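Local coordinates for P protein (Mumps virus, PDB 3BBZ) that binds the viral nucleocapsid through this small helical domain of the phosphoprotein, probably tethering the polymerase to its template during RNA synthesis, at residues A[2-14]-A[28-41]. The protein carries 1 engineered substitution. Sequence-based numbering, arbitrary orientation.
Sequences GQKVMITKMITDS and LAKASTEDALNDIK. Engineered in segment 2-14: Ser14 (natural residue Cys). With FMT (formic acid), chain D.
The ammonium group of Lys4 reaches across to the C-terminal end of helix 18-29 and binds two backbone carbonyls there at once. Its NZ donates to Ala31 O at 2.7 Å, nearly in line with the C=O bond, and to Leu28 O at 2.9 Å, where the donor stands tilted 24° from the carbonyl plane. Because the helical geometry ends at Lys30, the ammonium of Lys4 lies at the carbonyl end of the helix, whose dipole would probably favour it. Bends at chi2 (-104°) and chi3 carry the Lys4 chain over the leucine it must pass, CD lying 3.7 Å from Leu28 CD1 as the two side chains run past each other in opposite senses.

Beside this pair of bonds the contact is apolar and interdigitated. Leu28 drops into a hole formed by Lys4, Ile7, Thr8 and Ile11; its CD2 touches Ile7 CG2 at 3.8 Å and Ile11 CD1 at 3.9 Å. The same CD2 comes closest to Thr8 OG1, at 3.2 Å, a contact and not a bond, since that hydroxyl is turned to its own helix and donates to Lys4 O. Ile7 is the reciprocal knob, set among Leu28, Leu37, Ile40 and Lys41: its CD1 meets Leu37 CB at 4.0 Å, while the methylenes of Lys41 cross it at about a right angle, CG lying 3.6 Å from Ile7 CG1. Ile44 of helix 34-47 and Phe24 of helix 18-29 extend this core around Ile7 and Ile11.

Helices 3-14 and 34-41 run nearly parallel, at 15°, while Leu28 comes in from the helix between them in sequence: reciprocal knobs-into-holes packing in the compact three-helix bundle of the paramyxovirus nucleocapsid-binding domain.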
ATOM      1  N   GLY A   2       8.847  -9.056  -6.805  1.00 18.98           N
ATOM      2  CA  GLY A   2       8.691  -7.610  -7.246  1.00 17.48           C
ATOM      3  C   GLY A   2       7.559  -6.867  -6.524  1.00 16.48           C
ATOM      4  O   GLY A   2       6.823  -6.076  -7.134  1.00 15.68           O
ATOM      5  N   GLN A   3       7.470  -7.093  -5.213  1.00 15.03           N
ATOM      6  CA  GLN A   3       6.369  -6.623  -4.390  1.00 13.70           C
ATOM      7  C   GLN A   3       6.160  -5.115  -4.322  1.00 11.49           C
ATOM      8  O   GLN A   3       5.048  -4.685  -4.251  1.00 12.19           O
ATOM      9  CB  GLN A   3       6.478  -7.185  -2.973  1.00 14.03           C
ATOM     10  CG  GLN A   3       5.855  -8.566  -2.827  1.00 17.51           C
ATOM     11  CD  GLN A   3       4.321  -8.589  -3.046  1.00 21.74           C
ATOM     12  OE1 GLN A   3       3.572  -8.533  -2.091  1.00 24.19           O
ATOM     13  NE2 GLN A   3       3.871  -8.718  -4.304  1.00 22.44           N
ATOM     14  N   LYS A   4       7.199  -4.311  -4.345  1.00  9.13           N
ATOM     15  CA  LYS A   4       6.977  -2.872  -4.251  1.00  8.80           C
ATOM     16  C   LYS A   4       6.261  -2.264  -5.440  1.00  6.69           C
ATOM     17  O   LYS A   4       5.517  -1.314  -5.263  1.00  7.98           O
ATOM     18  CB  LYS A   4       8.270  -2.101  -3.982  1.00  7.64           C
ATOM     19  CG  LYS A   4       8.880  -2.476  -2.685  1.00 11.13           C
ATOM     20  CD  LYS A   4       8.639  -1.415  -1.660  1.00 13.29           C
ATOM     21  CE  LYS A   4       9.856  -1.447  -0.814  1.00 13.72           C
ATOM     22  NZ  LYS A   4      10.075  -0.190  -0.164  1.00 10.22           N
ATOM     23  N   VAL A   5       6.536  -2.765  -6.630  1.00  5.09           N
ATOM     24  CA  VAL A   5       5.841  -2.335  -7.861  1.00  3.61           C
ATOM     25  C   VAL A   5       4.394  -2.777  -7.770  1.00  3.31           C
ATOM     26  O   VAL A   5       3.504  -1.967  -7.966  1.00  2.00           O
ATOM     27  CB  VAL A   5       6.498  -2.899  -9.132  1.00  3.15           C
ATOM     28  CG1 VAL A   5       5.753  -2.467 -10.426  1.00  2.41           C
ATOM     29  CG2 VAL A   5       7.998  -2.481  -9.150  1.00  2.00           C
ATOM     30  N   MET A   6       4.184  -4.055  -7.433  1.00  4.42           N
ATOM     31  CA  MET A   6       2.847  -4.629  -7.264  1.00  4.43           C
ATOM     32  C   MET A   6       2.015  -3.855  -6.255  1.00  3.20           C
ATOM     33  O   MET A   6       0.869  -3.509  -6.546  1.00  2.98           O
ATOM     34  CB  MET A   6       2.946  -6.100  -6.804  1.00  6.22           C
ATOM     35  CG  MET A   6       3.413  -7.123  -7.832  1.00  8.41           C
ATOM     36  SD  MET A   6       2.726  -6.869  -9.488  1.00 19.19           S
ATOM     37  CE  MET A   6       3.991  -5.864 -10.303  1.00 15.52           C
ATOM     38  N   ILE A   7       2.573  -3.589  -5.064  1.00  2.30           N
ATOM     39  CA  ILE A   7       1.831  -2.844  -4.005  1.00  2.00           C
ATOM     40  C   ILE A   7       1.645  -1.380  -4.388  1.00  2.41           C
ATOM     41  O   ILE A   7       0.599  -0.820  -4.067  1.00  2.95           O
ATOM     42  CB  ILE A   7       2.434  -3.015  -2.574  1.00  2.00           C
ATOM     43  CG1 ILE A   7       2.559  -4.516  -2.209  1.00  2.00           C
ATOM     44  CG2 ILE A   7       1.608  -2.256  -1.484  1.00  2.00           C
ATOM     45  CD1 ILE A   7       3.604  -4.791  -1.067  1.00  2.50           C
ATOM     46  N   THR A   8       2.590  -0.759  -5.109  1.00  2.00           N
ATOM     47  CA  THR A   8       2.331   0.596  -5.612  1.00  3.51           C
ATOM     48  C   THR A   8       1.126   0.602  -6.561  1.00  4.52           C
ATOM     49  O   THR A   8       0.316   1.488  -6.477  1.00  4.19           O
ATOM     50  CB  THR A   8       3.528   1.271  -6.273  1.00  3.06           C
ATOM     51  OG1 THR A   8       4.624   1.237  -5.370  1.00  6.09           O
ATOM     52  CG2 THR A   8       3.229   2.740  -6.634  1.00  3.14           C
ATOM     53  N   LYS A   9       1.004  -0.423  -7.418  1.00  4.97           N
ATOM     54  CA  LYS A   9      -0.148  -0.533  -8.315  1.00  5.06           C
ATOM     55  C   LYS A   9      -1.411  -0.837  -7.564  1.00  5.65           C
ATOM     56  O   LYS A   9      -2.483  -0.332  -7.945  1.00  5.44           O
ATOM     57  CB  LYS A   9       0.109  -1.599  -9.387  1.00  5.56           C
ATOM     58  CG  LYS A   9       1.323  -1.233 -10.290  1.00  3.66           C
ATOM     59  CD  LYS A   9       1.569  -2.169 -11.395  1.00  5.78           C
ATOM     60  CE  LYS A   9       0.429  -2.109 -12.465  1.00 11.31           C
ATOM     61  NZ  LYS A   9       0.143  -0.723 -12.961  1.00 16.56           N
ATOM     62  N   MET A  10      -1.316  -1.635  -6.499  1.00  5.38           N
ATOM     63  CA  MET A  10      -2.476  -1.833  -5.624  1.00  7.95           C
ATOM     64  C   MET A  10      -3.036  -0.543  -5.077  1.00  5.52           C
ATOM     65  O   MET A  10      -4.235  -0.357  -5.016  1.00  5.78           O
ATOM     66  CB  MET A  10      -2.207  -2.802  -4.464  1.00  7.54           C
ATOM     67  CG  MET A  10      -2.114  -4.249  -4.896  1.00  9.24           C
ATOM     68  SD  MET A  10      -1.686  -5.227  -3.459  1.00 15.49           S
ATOM     69  CE  MET A  10      -1.073  -6.690  -4.206  1.00 13.19           C
ATOM     70  N   ILE A  11      -2.159   0.342  -4.668  1.00  5.94           N
ATOM     71  CA  ILE A  11      -2.571   1.580  -4.047  1.00  5.51           C
ATOM     72  C   ILE A  11      -3.270   2.443  -5.090  1.00  7.21           C
ATOM     73  O   ILE A  11      -4.375   2.938  -4.865  1.00  8.46           O
ATOM     74  CB  ILE A  11      -1.347   2.349  -3.453  1.00  4.78           C
ATOM     75  CG1 ILE A  11      -0.733   1.552  -2.317  1.00  2.70           C
ATOM     76  CG2 ILE A  11      -1.821   3.738  -2.918  1.00  3.28           C
ATOM     77  CD1 ILE A  11       0.718   1.931  -1.974  1.00  5.14           C
ATOM     78  N   THR A  12      -2.609   2.632  -6.234  1.00  9.32           N
ATOM     79  CA  THR A  12      -3.174   3.371  -7.379  1.00 10.52           C
ATOM     80  C   THR A  12      -4.591   2.872  -7.753  1.00 11.48           C
ATOM     81  O   THR A  12      -5.517   3.681  -7.947  1.00 11.72           O
ATOM     82  CB  THR A  12      -2.156   3.373  -8.565  1.00 11.06           C
ATOM     83  OG1 THR A  12      -1.000   4.157  -8.202  1.00 13.52           O
ATOM     84  CG2 THR A  12      -2.734   3.968  -9.852  1.00 11.04           C
ATOM     85  N   ASP A  13      -4.781   1.549  -7.765  1.00 12.24           N
ATOM     86  CA  ASP A  13      -6.032   0.948  -8.220  1.00 14.16           C
ATOM     87  C   ASP A  13      -7.153   1.009  -7.198  1.00 16.05           C
ATOM     88  O   ASP A  13      -8.324   1.072  -7.575  1.00 15.72           O
ATOM     89  CB  ASP A  13      -5.821  -0.525  -8.586  1.00 13.91           C
ATOM     90  CG  ASP A  13      -5.157  -0.701  -9.924  1.00 16.79           C
ATOM     91  OD1 ASP A  13      -5.178   0.264 -10.718  1.00 19.00           O
ATOM     92  OD2 ASP A  13      -4.630  -1.819 -10.195  1.00 20.30           O
ATOM     93  N   SER A  14      -6.786   0.956  -5.920  1.00 16.76           N
ATOM     94  CA  SER A  14      -7.718   0.673  -4.879  1.00 20.23           C
ATOM     95  C   SER A  14      -8.053   1.954  -4.123  1.00 21.02           C
ATOM     96  O   SER A  14      -9.208   2.226  -3.831  1.00 21.11           O
ATOM     97  CB  SER A  14      -7.154  -0.405  -3.925  1.00 20.78           C
ATOM     98  OG  SER A  14      -6.711  -1.619  -4.608  1.00 24.12           O
ATOM     99  N   LEU A  28       4.827   2.540   2.157  1.00  6.77           N
ATOM    100  CA  LEU A  28       5.456   1.546   1.337  1.00  5.37           C
ATOM    101  C   LEU A  28       6.924   1.863   1.076  1.00  6.23           C
ATOM    102  O   LEU A  28       7.763   0.959   1.127  1.00  4.75           O
ATOM    103  CB  LEU A  28       4.706   1.383   0.023  1.00  5.81           C
ATOM    104  CG  LEU A  28       5.167   0.310  -0.973  1.00  6.33           C
ATOM    105  CD1 LEU A  28       5.146  -1.079  -0.354  1.00  7.28           C
ATOM    106  CD2 LEU A  28       4.306   0.361  -2.260  1.00  2.74           C
ATOM    107  N   ALA A  29       7.227   3.137   0.844  1.00  5.86           N
ATOM    108  CA  ALA A  29       8.597   3.557   0.547  1.00  6.92           C
ATOM    109  C   ALA A  29       9.565   3.277   1.726  1.00  7.77           C
ATOM    110  O   ALA A  29      10.765   3.101   1.513  1.00  8.11           O
ATOM    111  CB  ALA A  29       8.627   5.018   0.161  1.00  6.43           C
ATOM    112  N   LYS A  30       9.023   3.221   2.947  1.00  8.10           N
ATOM    113  CA  LYS A  30       9.800   3.127   4.177  1.00  9.52           C
ATOM    114  C   LYS A  30       9.804   1.746   4.772  1.00  9.80           C
ATOM    115  O   LYS A  30      10.219   1.634   5.916  1.00 11.26           O
ATOM    116  CB  LYS A  30       9.187   4.033   5.246  1.00  9.46           C
ATOM    117  CG  LYS A  30       9.928   5.305   5.615  1.00 14.67           C
ATOM    118  CD  LYS A  30      10.227   6.223   4.411  1.00 22.18           C
ATOM    119  CE  LYS A  30       9.255   7.368   4.283  1.00 24.99           C
ATOM    120  NZ  LYS A  30       8.340   7.174   3.115  1.00 26.36           N
ATOM    121  N   ALA A  31       9.256   0.744   4.072  1.00  9.25           N
ATOM    122  CA  ALA A  31       9.202  -0.649   4.539  1.00  9.95           C
ATOM    123  C   ALA A  31       9.860  -1.557   3.498  1.00 11.03           C
ATOM    124  O   ALA A  31       9.820  -1.286   2.301  1.00 10.73           O
ATOM    125  CB  ALA A  31       7.747  -1.125   4.781  1.00 10.59           C
ATOM    126  N   SER A  32      10.442  -2.651   3.944  1.00 10.91           N
ATOM    127  CA  SER A  32      11.046  -3.541   2.995  1.00 12.22           C
ATOM    128  C   SER A  32      10.938  -5.014   3.365  1.00 11.93           C
ATOM    129  O   SER A  32      11.189  -5.872   2.510  1.00 13.98           O
ATOM    130  CB  SER A  32      12.512  -3.163   2.809  1.00 13.04           C
ATOM    131  OG  SER A  32      13.208  -3.235   4.054  1.00 16.53           O
ATOM    132  N   THR A  33      10.575  -5.331   4.603  1.00  9.96           N
ATOM    133  CA  THR A  33      10.568  -6.739   5.016  1.00  8.24           C
ATOM    134  C   THR A  33       9.219  -7.351   4.666  1.00  7.78           C
ATOM    135  O   THR A  33       8.235  -6.622   4.520  1.00  4.84           O
ATOM    136  CB  THR A  33      10.798  -6.881   6.529  1.00  8.66           C
ATOM    137  OG1 THR A  33       9.735  -6.224   7.222  1.00  6.81           O
ATOM    138  CG2 THR A  33      12.121  -6.257   6.915  1.00  6.22           C
ATOM    139  N   GLU A  34       9.175  -8.685   4.586  1.00  7.43           N
ATOM    140  CA  GLU A  34       7.983  -9.401   4.151  1.00  8.04           C
ATOM    141  C   GLU A  34       6.830  -9.134   5.125  1.00  7.13           C
ATOM    142  O   GLU A  34       5.689  -8.919   4.679  1.00  6.98           O
ATOM    143  CB  GLU A  34       8.256 -10.908   3.950  1.00  8.01           C
ATOM    144  CG  GLU A  34       6.988 -11.689   3.463  0.50  9.65           C
ATOM    145  CD  GLU A  34       7.080 -13.221   3.622  0.50 10.40           C
ATOM    146  OE1 GLU A  34       8.195 -13.774   3.531  0.50 13.03           O
ATOM    147  OE2 GLU A  34       6.024 -13.877   3.809  0.50 14.20           O
ATOM    148  N   ASP A  35       7.146  -9.098   6.430  1.00  7.56           N
ATOM    149  CA  ASP A  35       6.209  -8.774   7.506  1.00  7.98           C
ATOM    150  C   ASP A  35       5.552  -7.406   7.323  1.00  7.99           C
ATOM    151  O   ASP A  35       4.331  -7.317   7.353  1.00  9.16           O
ATOM    152  CB  ASP A  35       6.887  -8.837   8.906  1.00  9.36           C
ATOM    153  CG  ASP A  35       6.981 -10.290   9.468  0.50  9.85           C
ATOM    154  OD1 ASP A  35       6.656 -11.239   8.731  0.50 10.34           O
ATOM    155  OD2 ASP A  35       7.400 -10.480  10.641  0.50 11.31           O
ATOM    156  N   ALA A  36       6.359  -6.361   7.117  1.00  6.13           N
ATOM    157  CA  ALA A  36       5.868  -4.998   6.914  1.00  5.25           C
ATOM    158  C   ALA A  36       5.034  -4.859   5.661  1.00  5.25           C
ATOM    159  O   ALA A  36       4.021  -4.146   5.667  1.00  5.53           O
ATOM    160  CB  ALA A  36       7.022  -4.029   6.842  1.00  5.08           C
ATOM    161  N   LEU A  37       5.467  -5.518   4.588  1.00  4.67           N
ATOM    162  CA  LEU A  37       4.751  -5.455   3.323  1.00  5.33           C
ATOM    163  C   LEU A  37       3.382  -6.139   3.406  1.00  4.90           C
ATOM    164  O   LEU A  37       2.404  -5.578   2.903  1.00  5.44           O
ATOM    165  CB  LEU A  37       5.608  -5.956   2.175  1.00  5.69           C
ATOM    166  CG  LEU A  37       6.918  -5.183   1.840  1.00  6.71           C
ATOM    167  CD1 LEU A  37       7.594  -5.816   0.621  1.00  8.63           C
ATOM    168  CD2 LEU A  37       6.719  -3.713   1.577  1.00  6.19           C
ATOM    169  N   ASN A  38       3.291  -7.269   4.120  1.00  3.02           N
ATOM    170  CA  ASN A  38       2.017  -7.967   4.324  1.00  3.08           C
ATOM    171  C   ASN A  38       1.011  -7.096   5.086  1.00  2.84           C
ATOM    172  O   ASN A  38      -0.183  -7.064   4.753  1.00  3.63           O
ATOM    173  CB  ASN A  38       2.217  -9.277   5.091  1.00  2.15           C
ATOM    174  CG  ASN A  38       2.822 -10.391   4.213  1.00  5.05           C
ATOM    175  OD1 ASN A  38       2.894 -10.262   3.004  1.00  8.58           O
ATOM    176  ND2 ASN A  38       3.258 -11.471   4.832  1.00  4.01           N
ATOM    177  N   ASP A  39       1.516  -6.379   6.086  1.00  3.72           N
ATOM    178  CA  ASP A  39       0.704  -5.473   6.898  1.00  4.48           C
ATOM    179  C   ASP A  39       0.176  -4.287   6.067  1.00  4.33           C
ATOM    180  O   ASP A  39      -0.987  -3.909   6.185  1.00  4.87           O
ATOM    181  CB  ASP A  39       1.510  -4.959   8.067  1.00  5.96           C
ATOM    182  CG  ASP A  39       1.767  -6.017   9.145  1.00  9.26           C
ATOM    183  OD1 ASP A  39       1.370  -7.214   9.004  1.00 12.10           O
ATOM    184  OD2 ASP A  39       2.413  -5.600  10.135  1.00 14.60           O
ATOM    185  N   ILE A  40       1.008  -3.744   5.188  1.00  3.65           N
ATOM    186  CA  ILE A  40       0.550  -2.712   4.253  1.00  3.67           C
ATOM    187  C   ILE A  40      -0.509  -3.248   3.283  1.00  3.29           C
ATOM    188  O   ILE A  40      -1.566  -2.662   3.142  1.00  3.39           O
ATOM    189  CB  ILE A  40       1.747  -2.084   3.486  1.00  3.05           C
ATOM    190  CG1 ILE A  40       2.667  -1.399   4.477  1.00  4.11           C
ATOM    191  CG2 ILE A  40       1.248  -1.012   2.485  1.00  2.00           C
ATOM    192  CD1 ILE A  40       4.075  -0.998   3.894  1.00  4.78           C
ATOM    193  N   LYS A  41      -0.234  -4.396   2.666  1.00  3.35           N
ATOM    194  CA  LYS A  41      -1.217  -5.122   1.847  1.00  2.80           C
ATOM    195  C   LYS A  41      -2.519  -5.415   2.573  1.00  3.69           C
ATOM    196  O   LYS A  41      -3.616  -5.166   2.025  1.00  3.02           O
ATOM    197  CB  LYS A  41      -0.594  -6.409   1.286  1.00  3.62           C
ATOM    198  CG  LYS A  41       0.433  -6.083   0.169  1.00  2.44           C
ATOM    199  CD  LYS A  41       0.875  -7.321  -0.591  1.00  7.56           C
ATOM    200  CE  LYS A  41       1.629  -8.244   0.314  1.00  8.10           C
ATOM    201  NZ  LYS A  41       2.182  -9.345  -0.554  1.00 11.03           N
TER
HETATM  202  C   FMT D   1      10.116  -4.397  -5.950  1.00 10.92           C
HETATM  203  O1  FMT D   1      10.194  -5.110  -4.945  1.00 14.18           O
HETATM  204  O2  FMT D   1       9.498  -4.705  -6.946  1.00  9.12           O